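Long-range contacts in CRISPR system Cmr subunit Cmr1-1 (Pyrococcus furiosus, PDB 4W8Z), which caps one end of the type III-B Cmr ribonucleoprotein together with Cmr6, and serves in RNA-guided CRISPR immunity against mobile genetic elements: residues D227-G232 / I299-Q304; N246-Y251 / W319-N324; P31-P36 / V155-R160; A41-F46 / I64-F69. One frame throughout, in Å; residues are numbered along the deposited sequence.

The four contacts illustrate how a protein with two RAMP-family regions is built from strand, helix and loop joints. Contacts 3 and 4 lie in the first region and touch each other, Val155 CG1 standing 4.0 Å from Ala41 CB. Contacts 1 and 2 share the second region, their centres about 14 Å apart, and meet where Lys301 CD packs at 3.7 Å against Ser323 CB. The regions also touch each other: Phe302 CZ of contact 1 lies 3.8 Å from Trp44 CH2 of contact 4, and Asn320 of contact 2 packs on Arg160 of contact 3. The centres of contacts 2 and 4 are about 30 Å apart, on opposite sides of the molecular centre. The crystal form is RNA-free.

Contact 1: D227-G232 / I299-Q304; sequences DVEVFG and IIKFFQ
Phe303 turns its ring edge to Asp227, whose carboxylate stands almost upright to the ring, the two planes 87° apart and Asp227 OD2 3.7 Å from Phe303 CE2. Phe231 is likewise met at the edge, by Ile299 CD1 at 4.0 Å from Phe231 CD2, while Phe244 packs edge-to-face with the same ring. Between these aromatic ends strands 226-231 and 294-302 pair antiparallel; the sheet order is consistent with the central pairing of a ferredoxin-like, RAMP-type fold. Asp227 with Lys301 and Glu229 with Ile299 form hydrogen-bonded pairs, each joined by two backbone bonds, such as Ile299 N to Glu229 O at 2.8 Å. The side chains of all four lie on one face of the sheet. There Lys301, bent at chi3 (-76°), brings NZ to 3.2 Å from Glu229 OE1 in a salt bridge whose hydrogen bonds to the two carboxylate oxygens are both weak. Each charge has a further partner, Lys337 for Glu229 and Asp326 for Lys301, so a small buried ionic network probably offsets the cost of desolvation. On the other face, the non-hydrogen-bonded pair Val228 and Ile300 makes apolar contact through Val228 CG2 and Ile300 CD1, 3.9 Å apart.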
# COMPACT_ATOMS: atom_id res chain seq x y z
N ASP A 227 11.85 -1.25 2.08
CA ASP A 227 12.13 -0.31 3.16
C ASP A 227 10.85 0.32 3.66
O ASP A 227 10.05 0.81 2.87
CB ASP A 227 13.09 0.79 2.70
CG ASP A 227 14.55 0.36 2.76
OD1 ASP A 227 14.82 -0.78 3.20
OD2 ASP A 227 15.42 1.17 2.38
N VAL A 228 10.65 0.29 4.97
CA VAL A 228 9.48 0.91 5.57
C VAL A 228 9.93 2.00 6.53
O VAL A 228 10.78 1.77 7.39
CB VAL A 228 8.61 -0.12 6.32
CG1 VAL A 228 7.37 0.55 6.88
CG2 VAL A 228 8.21 -1.26 5.40
N GLU A 229 9.38 3.20 6.35
CA GLU A 229 9.73 4.36 7.16
C GLU A 229 8.49 5.08 7.65
O GLU A 229 7.43 5.02 7.02
CB GLU A 229 10.60 5.32 6.36
CG GLU A 229 11.91 4.74 5.89
CD GLU A 229 12.55 5.56 4.78
OE1 GLU A 229 13.78 5.47 4.61
OE2 GLU A 229 11.82 6.28 4.07
N VAL A 230 8.62 5.78 8.77
CA VAL A 230 7.53 6.61 9.28
C VAL A 230 8.05 7.99 9.68
O VAL A 230 9.24 8.19 9.89
CB VAL A 230 6.84 5.97 10.51
CG1 VAL A 230 6.30 4.59 10.18
CG2 VAL A 230 7.81 5.90 11.68
N PHE A 231 7.13 8.95 9.78
CA PHE A 231 7.46 10.26 10.32
C PHE A 231 6.28 10.80 11.12
O PHE A 231 5.13 10.48 10.83
CB PHE A 231 7.87 11.24 9.21
CG PHE A 231 6.74 11.65 8.29
CD1 PHE A 231 5.86 12.66 8.64
CD2 PHE A 231 6.59 11.05 7.05
CE1 PHE A 231 4.84 13.04 7.79
CE2 PHE A 231 5.57 11.43 6.19
CZ PHE A 231 4.69 12.43 6.57
N GLY A 232 6.58 11.61 12.13
CA GLY A 232 5.55 12.17 12.97
C GLY A 232 5.85 12.01 14.45
O GLY A 232 7.00 11.83 14.84
N ILE A 299 5.80 5.31 4.74
CA ILE A 299 6.39 5.16 3.42
C ILE A 299 6.95 3.76 3.24
O ILE A 299 7.65 3.25 4.11
CB ILE A 299 7.52 6.18 3.19
CG1 ILE A 299 6.97 7.61 3.28
CG2 ILE A 299 8.18 5.96 1.84
CD1 ILE A 299 7.74 8.48 4.23
N ILE A 300 6.62 3.12 2.12
CA ILE A 300 7.24 1.84 1.81
C ILE A 300 7.87 1.86 0.42
O ILE A 300 7.29 2.38 -0.54
CB ILE A 300 6.23 0.67 1.94
CG1 ILE A 300 6.91 -0.67 1.65
CG2 ILE A 300 5.03 0.87 1.03
CD1 ILE A 300 6.16 -1.88 2.17
N LYS A 301 9.09 1.33 0.32
CA LYS A 301 9.83 1.28 -0.95
C LYS A 301 10.15 -0.16 -1.35
O LYS A 301 10.76 -0.90 -0.58
CB LYS A 301 11.11 2.10 -0.84
CG LYS A 301 10.89 3.60 -0.90
CD LYS A 301 12.13 4.39 -0.49
CE LYS A 301 12.31 4.38 1.01
NZ LYS A 301 13.37 5.32 1.46
N PHE A 302 9.74 -0.56 -2.55
CA PHE A 302 9.91 -1.95 -3.00
C PHE A 302 11.08 -2.15 -3.97
O PHE A 302 11.08 -1.60 -5.06
CB PHE A 302 8.64 -2.45 -3.69
CG PHE A 302 7.45 -2.52 -2.79
CD1 PHE A 302 7.30 -3.56 -1.89
CD2 PHE A 302 6.46 -1.54 -2.84
CE1 PHE A 302 6.20 -3.63 -1.06
CE2 PHE A 302 5.36 -1.61 -2.02
CZ PHE A 302 5.22 -2.65 -1.13
N PHE A 303 12.06 -2.96 -3.58
CA PHE A 303 13.22 -3.20 -4.44
C PHE A 303 13.16 -4.59 -5.07
O PHE A 303 13.10 -5.59 -4.35
CB PHE A 303 14.52 -3.04 -3.65
CG PHE A 303 14.63 -1.72 -2.92
CD1 PHE A 303 14.78 -0.53 -3.63
CD2 PHE A 303 14.60 -1.66 -1.54
CE1 PHE A 303 14.88 0.68 -2.97
CE2 PHE A 303 14.70 -0.45 -0.87
CZ PHE A 303 14.85 0.72 -1.59
N GLN A 304 13.15 -4.65 -6.40
CA GLN A 304 13.18 -5.94 -7.10
C GLN A 304 14.00 -5.87 -8.39
O GLN A 304 14.62 -4.85 -8.69
CB GLN A 304 11.76 -6.42 -7.41
CG GLN A 304 11.08 -5.71 -8.58
CD GLN A 304 10.02 -4.74 -8.12
OE1 GLN A 304 10.32 -3.68 -7.57
NE2 GLN A 304 8.76 -5.10 -8.36

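Contact 2: N246-Y251 / W319-N324; sequences NSYKEY and WNVLSN
Tyr248 is the first residue of 246-251 to meet 319-324, its ring atom CE1 lying 3.8 Å from Val321 CG2. The joint is a helix-loop packing: helix 237-264 of the C-terminal RAMP-like region packs against the irregular segment between strand 294-302 and helix 327-330, and two tyrosines one turn apart do the work. Both rings leave the helix with CG anti to the backbone N (chi1 173° in Tyr248 and 177° in Tyr251), which sends them in the same direction so that the branches of Val321 can be shared. CG2 goes to Tyr248, and CG1 lies 4.1 Å from Tyr251 CE2. Beyond the ring, the Tyr248 hydroxyl makes a weak hydrogen bond with Arg161.

Further along, Tyr251 completes the joint. Its buried hydroxyl is gripped twice. It accepts from the backbone, Leu322 N to Tyr251 OH being 3.3 Å with an angle of 161° at the hydrogen, and it donates to an amide oxygen. Phe325 packs edge-to-face with the same ring. Asn324 sets its amide nearly perpendicular to the tyrosine ring and at its edge; Tyr251 OH approaches Asn324 OD1 at 2.9 Å, tilted 28° from the carbonyl plane.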
# COMPACT_ATOMS: atom_id res chain seq x y z
N ASN A 246 2.68 18.88 0.12
CA ASN A 246 3.70 19.90 -0.09
C ASN A 246 4.96 19.29 -0.70
O ASN A 246 5.52 19.84 -1.65
CB ASN A 246 4.05 20.61 1.22
CG ASN A 246 2.93 21.52 1.70
OD1 ASN A 246 2.02 21.87 0.94
ND2 ASN A 246 3.00 21.92 2.97
N SER A 247 5.38 18.16 -0.16
CA SER A 247 6.54 17.44 -0.66
C SER A 247 6.34 17.02 -2.11
O SER A 247 7.23 17.19 -2.95
CB SER A 247 6.83 16.21 0.20
OG SER A 247 7.17 16.58 1.52
N TYR A 248 5.16 16.47 -2.41
CA TYR A 248 4.87 15.97 -3.74
C TYR A 248 4.75 17.09 -4.77
O TYR A 248 5.03 16.90 -5.95
CB TYR A 248 3.59 15.13 -3.74
CG TYR A 248 3.15 14.73 -5.13
CD1 TYR A 248 3.79 13.71 -5.82
CD2 TYR A 248 2.09 15.38 -5.75
CE1 TYR A 248 3.40 13.35 -7.09
CE2 TYR A 248 1.69 15.03 -7.03
CZ TYR A 248 2.35 14.01 -7.69
OH TYR A 248 1.94 13.67 -8.96
N LYS A 249 4.32 18.27 -4.32
CA LYS A 249 4.19 19.41 -5.22
C LYS A 249 5.56 19.84 -5.73
O LYS A 249 5.72 20.16 -6.91
CB LYS A 249 3.49 20.57 -4.52
CG LYS A 249 3.23 21.78 -5.40
CD LYS A 249 2.80 22.97 -4.57
CE LYS A 249 2.67 24.23 -5.41
NZ LYS A 249 2.48 25.45 -4.56
N GLU A 250 6.54 19.84 -4.84
CA GLU A 250 7.90 20.24 -5.20
C GLU A 250 8.59 19.13 -5.99
O GLU A 250 9.33 19.41 -6.94
CB GLU A 250 8.71 20.58 -3.95
CG GLU A 250 10.18 20.94 -4.21
CD GLU A 250 10.37 22.20 -5.05
OE1 GLU A 250 9.38 22.90 -5.36
OE2 GLU A 250 11.53 22.49 -5.41
N TYR A 251 8.32 17.89 -5.60
CA TYR A 251 8.81 16.72 -6.32
C TYR A 251 8.34 16.74 -7.77
O TYR A 251 9.13 16.54 -8.69
CB TYR A 251 8.33 15.45 -5.61
CG TYR A 251 8.70 14.14 -6.27
CD1 TYR A 251 10.01 13.68 -6.28
CD2 TYR A 251 7.73 13.33 -6.85
CE1 TYR A 251 10.35 12.47 -6.86
CE2 TYR A 251 8.05 12.12 -7.43
CZ TYR A 251 9.36 11.70 -7.43
OH TYR A 251 9.68 10.49 -8.01
N TRP A 319 2.17 9.86 -13.26
CA TRP A 319 3.37 9.03 -13.17
C TRP A 319 3.57 8.54 -11.74
O TRP A 319 3.34 9.28 -10.78
CB TRP A 319 4.60 9.80 -13.65
CG TRP A 319 4.65 10.00 -15.14
CD1 TRP A 319 3.63 9.81 -16.03
CD2 TRP A 319 5.78 10.42 -15.92
NE1 TRP A 319 4.05 10.09 -17.31
CE2 TRP A 319 5.37 10.46 -17.27
CE3 TRP A 319 7.10 10.77 -15.60
CZ2 TRP A 319 6.23 10.83 -18.30
CZ3 TRP A 319 7.95 11.13 -16.63
CH2 TRP A 319 7.51 11.16 -17.96
N ASN A 320 3.97 7.28 -11.59
CA ASN A 320 4.26 6.71 -10.27
C ASN A 320 5.26 7.54 -9.48
O ASN A 320 6.18 8.13 -10.04
CB ASN A 320 4.81 5.29 -10.41
CG ASN A 320 3.76 4.30 -10.85
OD1 ASN A 320 2.56 4.56 -10.74
ND2 ASN A 320 4.21 3.15 -11.35
N VAL A 321 5.07 7.58 -8.16
CA VAL A 321 6.04 8.20 -7.27
C VAL A 321 7.15 7.20 -6.94
O VAL A 321 6.87 6.09 -6.49
CB VAL A 321 5.37 8.70 -5.97
CG1 VAL A 321 6.41 9.25 -5.02
CG2 VAL A 321 4.32 9.76 -6.30
N LEU A 322 8.40 7.59 -7.17
CA LEU A 322 9.52 6.68 -7.00
C LEU A 322 10.33 7.00 -5.75
O LEU A 322 10.05 7.97 -5.05
CB LEU A 322 10.44 6.71 -8.22
CG LEU A 322 9.79 6.40 -9.57
CD1 LEU A 322 10.86 6.35 -10.64
CD2 LEU A 322 9.01 5.08 -9.51
N SER A 323 11.34 6.18 -5.49
CA SER A 323 12.06 6.24 -4.22
C SER A 323 12.88 7.51 -4.04
O SER A 323 13.27 7.84 -2.93
CB SER A 323 12.96 5.03 -4.09
OG SER A 323 13.95 5.05 -5.10
N ASN A 324 13.14 8.24 -5.12
CA ASN A 324 13.89 9.49 -5.00
C ASN A 324 13.02 10.61 -4.41
O ASN A 324 13.48 11.75 -4.27
CB ASN A 324 14.46 9.91 -6.35
CG ASN A 324 13.40 10.09 -7.41
OD1 ASN A 324 12.30 9.55 -7.31
ND2 ASN A 324 13.73 10.83 -8.45

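Contact 3: P31-P36 / V155-R160; sequences PEVRSP and VGFRSR
Phe157 is packed between two side chains: Val33 CG1 lies over one face, 4.1 Å from the ring centroid and 15° off the normal, and Arg158 CG covers the other. The ring edge meets backbone carbonyls, with Phe157 CE1 3.5 Å from Glu32 O. A chi1 of -173° swings the ring away from its own backbone nitrogen and along 31-36, whose chain bends in an inverse gamma turn at Val33. This tight inner part continues to Gly156, where Gly156 N donates to Pro36 O at 2.9 Å. Ser35 OG is hydrogen-bonded with Leu23 N. Equally firm is the salt bridge of buried Arg158: its NH2 bonds Glu32 OE2 from the anti side, somewhat out of the carboxylate plane, at 2.7 Å and 165° at the hydrogen; Asp318 also pairs with this arginine, and Lys314 with Glu32.

The looser side faces solvent. There Arg34 NH2 sits over the guanidinium face of Arg160, 3.5 Å from Arg160 CZ, the planes strongly inclined, so that two like charges come close together. Residues 156-159 form a type II turn in the loop between helix 136-152 and strand 166-172, a position and glycine-arginine sequence consistent with the glycine-rich loop characteristic of RAMP proteins.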
# COMPACT_ATOMS: atom_id res chain seq x y z
N PRO A 31 -8.75 2.82 -17.34
CA PRO A 31 -7.76 1.92 -16.73
C PRO A 31 -6.89 2.59 -15.66
O PRO A 31 -6.35 1.88 -14.81
CB PRO A 31 -6.90 1.47 -17.92
CG PRO A 31 -7.76 1.71 -19.12
CD PRO A 31 -8.55 2.94 -18.80
N GLU A 32 -6.74 3.91 -15.70
CA GLU A 32 -5.97 4.62 -14.67
C GLU A 32 -6.66 4.47 -13.32
O GLU A 32 -6.00 4.43 -12.28
CB GLU A 32 -5.82 6.10 -15.02
CG GLU A 32 -5.20 6.97 -13.92
CD GLU A 32 -3.72 6.68 -13.67
OE1 GLU A 32 -3.06 6.15 -14.59
OE2 GLU A 32 -3.23 6.98 -12.56
N VAL A 33 -7.99 4.38 -13.35
CA VAL A 33 -8.77 4.25 -12.13
C VAL A 33 -8.71 2.81 -11.63
O VAL A 33 -9.70 2.07 -11.67
CB VAL A 33 -10.23 4.68 -12.35
CG1 VAL A 33 -10.96 4.82 -11.02
CG2 VAL A 33 -10.27 6.00 -13.10
N ARG A 34 -7.53 2.41 -11.17
CA ARG A 34 -7.36 1.13 -10.48
C ARG A 34 -7.84 1.26 -9.04
O ARG A 34 -7.49 2.21 -8.34
CB ARG A 34 -5.90 0.67 -10.51
CG ARG A 34 -5.55 -0.28 -11.64
CD ARG A 34 -4.43 -1.23 -11.23
NE ARG A 34 -3.30 -0.53 -10.62
CZ ARG A 34 -2.97 -0.59 -9.33
NH1 ARG A 34 -3.70 -1.33 -8.49
NH2 ARG A 34 -1.93 0.08 -8.88
N SER A 35 -8.63 0.29 -8.60
CA SER A 35 -9.18 0.33 -7.26
C SER A 35 -9.09 -1.04 -6.60
O SER A 35 -10.04 -1.82 -6.67
CB SER A 35 -10.63 0.82 -7.29
OG SER A 35 -11.11 1.08 -5.98
N PRO A 36 -7.95 -1.34 -5.96
CA PRO A 36 -7.76 -2.59 -5.23
C PRO A 36 -8.83 -2.81 -4.17
O PRO A 36 -9.07 -1.92 -3.34
CB PRO A 36 -6.39 -2.42 -4.58
CG PRO A 36 -5.66 -1.50 -5.50
CD PRO A 36 -6.70 -0.54 -6.00
N VAL A 155 -6.35 0.37 0.41
CA VAL A 155 -7.26 -0.07 -0.65
C VAL A 155 -7.93 1.08 -1.40
O VAL A 155 -8.10 2.17 -0.85
CB VAL A 155 -8.37 -0.99 -0.09
CG1 VAL A 155 -7.77 -2.26 0.50
CG2 VAL A 155 -9.19 -0.25 0.94
N GLY A 156 -8.29 0.84 -2.66
CA GLY A 156 -9.02 1.82 -3.44
C GLY A 156 -8.20 2.66 -4.40
O GLY A 156 -6.98 2.49 -4.55
N PHE A 157 -8.88 3.59 -5.07
CA PHE A 157 -8.23 4.50 -6.00
C PHE A 157 -7.25 5.41 -5.26
O PHE A 157 -7.59 6.00 -4.23
CB PHE A 157 -9.28 5.33 -6.75
CG PHE A 157 -8.72 6.19 -7.85
CD1 PHE A 157 -7.80 5.67 -8.74
CD2 PHE A 157 -9.14 7.50 -8.00
CE1 PHE A 157 -7.28 6.46 -9.77
CE2 PHE A 157 -8.62 8.29 -9.02
CZ PHE A 157 -7.69 7.77 -9.91
N ARG A 158 -6.03 5.51 -5.80
CA ARG A 158 -4.97 6.37 -5.26
C ARG A 158 -4.45 5.93 -3.89
O ARG A 158 -3.88 6.73 -3.15
CB ARG A 158 -5.44 7.83 -5.20
CG ARG A 158 -5.44 8.52 -6.54
CD ARG A 158 -4.01 8.71 -7.04
NE ARG A 158 -3.99 9.15 -8.43
CZ ARG A 158 -3.85 8.33 -9.47
NH1 ARG A 158 -3.70 7.03 -9.28
NH2 ARG A 158 -3.86 8.82 -10.71
N SER A 159 -4.61 4.65 -3.57
CA SER A 159 -4.20 4.13 -2.27
C SER A 159 -2.67 4.08 -2.08
O SER A 159 -2.19 3.96 -0.95
CB SER A 159 -4.80 2.74 -2.04
OG SER A 159 -5.02 2.08 -3.28
N ARG A 160 -1.92 4.17 -3.17
CA ARG A 160 -0.47 4.31 -3.08
C ARG A 160 -0.08 5.75 -2.75
O ARG A 160 1.09 6.04 -2.49
CB ARG A 160 0.21 3.87 -4.38
CG ARG A 160 0.15 2.37 -4.62
CD ARG A 160 0.69 2.02 -5.99
NE ARG A 160 -0.08 2.66 -7.04
CZ ARG A 160 0.28 2.70 -8.32
NH1 ARG A 160 1.41 2.14 -8.72
NH2 ARG A 160 -0.50 3.32 -9.20

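Contact 4: A41-F46 / I64-F69; sequences AMRWWF and IENQVF
Phe46 enters helix 58-69 as a knob into a hole formed by Ile64, Glu65, Val68 and Phe69. Its ring end does the touching: Phe46 CZ lies 3.9 Å from Ile64 CG2, which comes in at the ring edge, while Phe46 CE2 rests 3.6 Å from Glu65 CA on the backbone of the partner helix. Phe69 answers from the side, its own edge directed toward the face of Phe46 in an offset edge-to-face pair with centroids 5.7 Å apart and planes at 64°. The Phe69 ring is in turn covered on both faces, by Val68 CG1 from its own helix and by Arg43 CA, which stands 4.0 Å from the ring centroid in a CH-pi contact. Met42 adds its CB near the same ring.

Segments 41-46 and 64-69 run roughly antiparallel, their axes at 146° and 10.9 Å apart at closest. Their two helices together form the helical connection between strands 8-16 and 79-84, the first beta-alpha-beta unit of a ferredoxin-like, RAMP-type fold; Ile80 on the second of those strands also packs on Phe69.

Outward from the rings lies Arg43, extended from CG to NE, so that its aliphatic part runs past Phe69 and its guanidinium lies with one face over Phe69 CB. Arg43 NH2 is hydrogen-bonded to Gly70 O, just beyond the helix end, and the Asn66 amide oxygen lies at the guanidinium edge. At the polar edge, Arg43 NE meets the anti lone pair of Glu65 OE1 at 2.8 Å in a salt bridge, the angle at the hydrogen being 144°.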
# COMPACT_ATOMS: atom_id res chain seq x y z
N ALA A 41 -6.33 -6.90 -2.52
CA ALA A 41 -5.14 -6.42 -1.84
C ALA A 41 -4.53 -7.49 -0.92
O ALA A 41 -3.31 -7.57 -0.79
CB ALA A 41 -5.45 -5.17 -1.05
N MET A 42 -5.38 -8.29 -0.30
CA MET A 42 -4.93 -9.43 0.51
C MET A 42 -4.15 -10.40 -0.36
O MET A 42 -3.07 -10.87 0.02
CB MET A 42 -6.11 -10.15 1.16
CG MET A 42 -6.69 -9.44 2.38
SD MET A 42 -8.11 -10.30 3.07
CE MET A 42 -7.40 -11.91 3.38
N ARG A 43 -4.70 -10.69 -1.54
CA ARG A 43 -4.04 -11.56 -2.50
C ARG A 43 -2.69 -10.98 -2.89
O ARG A 43 -1.70 -11.70 -2.99
CB ARG A 43 -4.92 -11.76 -3.73
CG ARG A 43 -4.55 -12.97 -4.56
CD ARG A 43 -5.17 -12.91 -5.94
NE ARG A 43 -5.14 -14.22 -6.59
CZ ARG A 43 -6.16 -15.07 -6.57
NH1 ARG A 43 -7.28 -14.73 -5.94
NH2 ARG A 43 -6.06 -16.24 -7.18
N TRP A 44 -2.66 -9.67 -3.10
CA TRP A 44 -1.42 -8.99 -3.46
C TRP A 44 -0.39 -9.17 -2.36
O TRP A 44 0.77 -9.49 -2.63
CB TRP A 44 -1.65 -7.50 -3.70
CG TRP A 44 -0.48 -6.83 -4.36
CD1 TRP A 44 -0.32 -6.58 -5.69
CD2 TRP A 44 0.70 -6.32 -3.72
NE1 TRP A 44 0.88 -5.95 -5.92
CE2 TRP A 44 1.53 -5.78 -4.73
CE3 TRP A 44 1.14 -6.27 -2.39
CZ2 TRP A 44 2.77 -5.20 -4.46
CZ3 TRP A 44 2.37 -5.69 -2.12
CH2 TRP A 44 3.17 -5.17 -3.15
N TRP A 45 -0.82 -8.98 -1.12
CA TRP A 45 0.10 -9.00 0.01
C TRP A 45 0.55 -10.41 0.37
O TRP A 45 1.62 -10.58 0.95
CB TRP A 45 -0.53 -8.32 1.22
CG TRP A 45 -0.20 -6.87 1.24
CD1 TRP A 45 -1.04 -5.83 0.98
CD2 TRP A 45 1.09 -6.30 1.47
NE1 TRP A 45 -0.36 -4.64 1.05
CE2 TRP A 45 0.95 -4.90 1.35
CE3 TRP A 45 2.35 -6.83 1.77
CZ2 TRP A 45 2.02 -4.02 1.53
CZ3 TRP A 45 3.41 -5.96 1.95
CH2 TRP A 45 3.24 -4.57 1.83
N PHE A 46 -0.24 -11.41 0.00
CA PHE A 46 0.19 -12.78 0.20
C PHE A 46 1.42 -13.06 -0.66
O PHE A 46 2.35 -13.74 -0.23
CB PHE A 46 -0.92 -13.77 -0.15
CG PHE A 46 -0.45 -15.19 -0.20
CD1 PHE A 46 -0.27 -15.92 0.97
CD2 PHE A 46 -0.18 -15.80 -1.41
CE1 PHE A 46 0.17 -17.22 0.93
CE2 PHE A 46 0.26 -17.11 -1.46
CZ PHE A 46 0.43 -17.82 -0.29
N ILE A 64 0.83 -22.04 -4.84
CA ILE A 64 0.31 -21.84 -3.50
C ILE A 64 -0.74 -20.73 -3.47
O ILE A 64 -1.74 -20.84 -2.77
CB ILE A 64 1.44 -21.51 -2.51
CG1 ILE A 64 2.61 -22.47 -2.72
CG2 ILE A 64 0.93 -21.57 -1.07
CD1 ILE A 64 3.39 -22.79 -1.46
N GLU A 65 -0.50 -19.67 -4.25
CA GLU A 65 -1.44 -18.55 -4.32
C GLU A 65 -2.82 -19.01 -4.78
O GLU A 65 -3.84 -18.67 -4.17
CB GLU A 65 -0.93 -17.46 -5.25
CG GLU A 65 -1.96 -16.35 -5.47
CD GLU A 65 -1.57 -15.40 -6.58
OE1 GLU A 65 -2.41 -14.56 -6.97
OE2 GLU A 65 -0.42 -15.49 -7.07
N ASN A 66 -2.86 -19.77 -5.87
CA ASN A 66 -4.11 -20.35 -6.35
C ASN A 66 -4.66 -21.33 -5.34
O ASN A 66 -5.88 -21.44 -5.16
CB ASN A 66 -3.90 -21.04 -7.70
CG ASN A 66 -3.71 -20.05 -8.84
OD1 ASN A 66 -4.14 -18.90 -8.76
ND2 ASN A 66 -3.05 -20.50 -9.90
N GLN A 67 -3.77 -22.05 -4.66
CA GLN A 67 -4.18 -23.06 -3.70
C GLN A 67 -4.88 -22.42 -2.49
O GLN A 67 -5.72 -23.05 -1.85
CB GLN A 67 -2.98 -23.88 -3.25
CG GLN A 67 -3.32 -25.30 -2.85
CD GLN A 67 -2.10 -26.12 -2.49
OE1 GLN A 67 -0.97 -25.62 -2.50
NE2 GLN A 67 -2.31 -27.40 -2.19
N VAL A 68 -4.53 -21.18 -2.19
CA VAL A 68 -5.16 -20.47 -1.08
C VAL A 68 -6.36 -19.65 -1.56
O VAL A 68 -7.45 -19.74 -0.99
CB VAL A 68 -4.17 -19.52 -0.37
CG1 VAL A 68 -4.88 -18.75 0.74
CG2 VAL A 68 -2.99 -20.31 0.20
N PHE A 69 -6.17 -18.86 -2.61
CA PHE A 69 -7.18 -17.90 -3.05
C PHE A 69 -8.05 -18.37 -4.21
O PHE A 69 -9.00 -17.69 -4.59
CB PHE A 69 -6.52 -16.58 -3.42
CG PHE A 69 -5.97 -15.82 -2.25
CD1 PHE A 69 -6.79 -14.96 -1.53
CD2 PHE A 69 -4.64 -15.95 -1.88
CE1 PHE A 69 -6.29 -14.25 -0.46
CE2 PHE A 69 -4.14 -15.24 -0.80
CZ PHE A 69 -4.97 -14.39 -0.09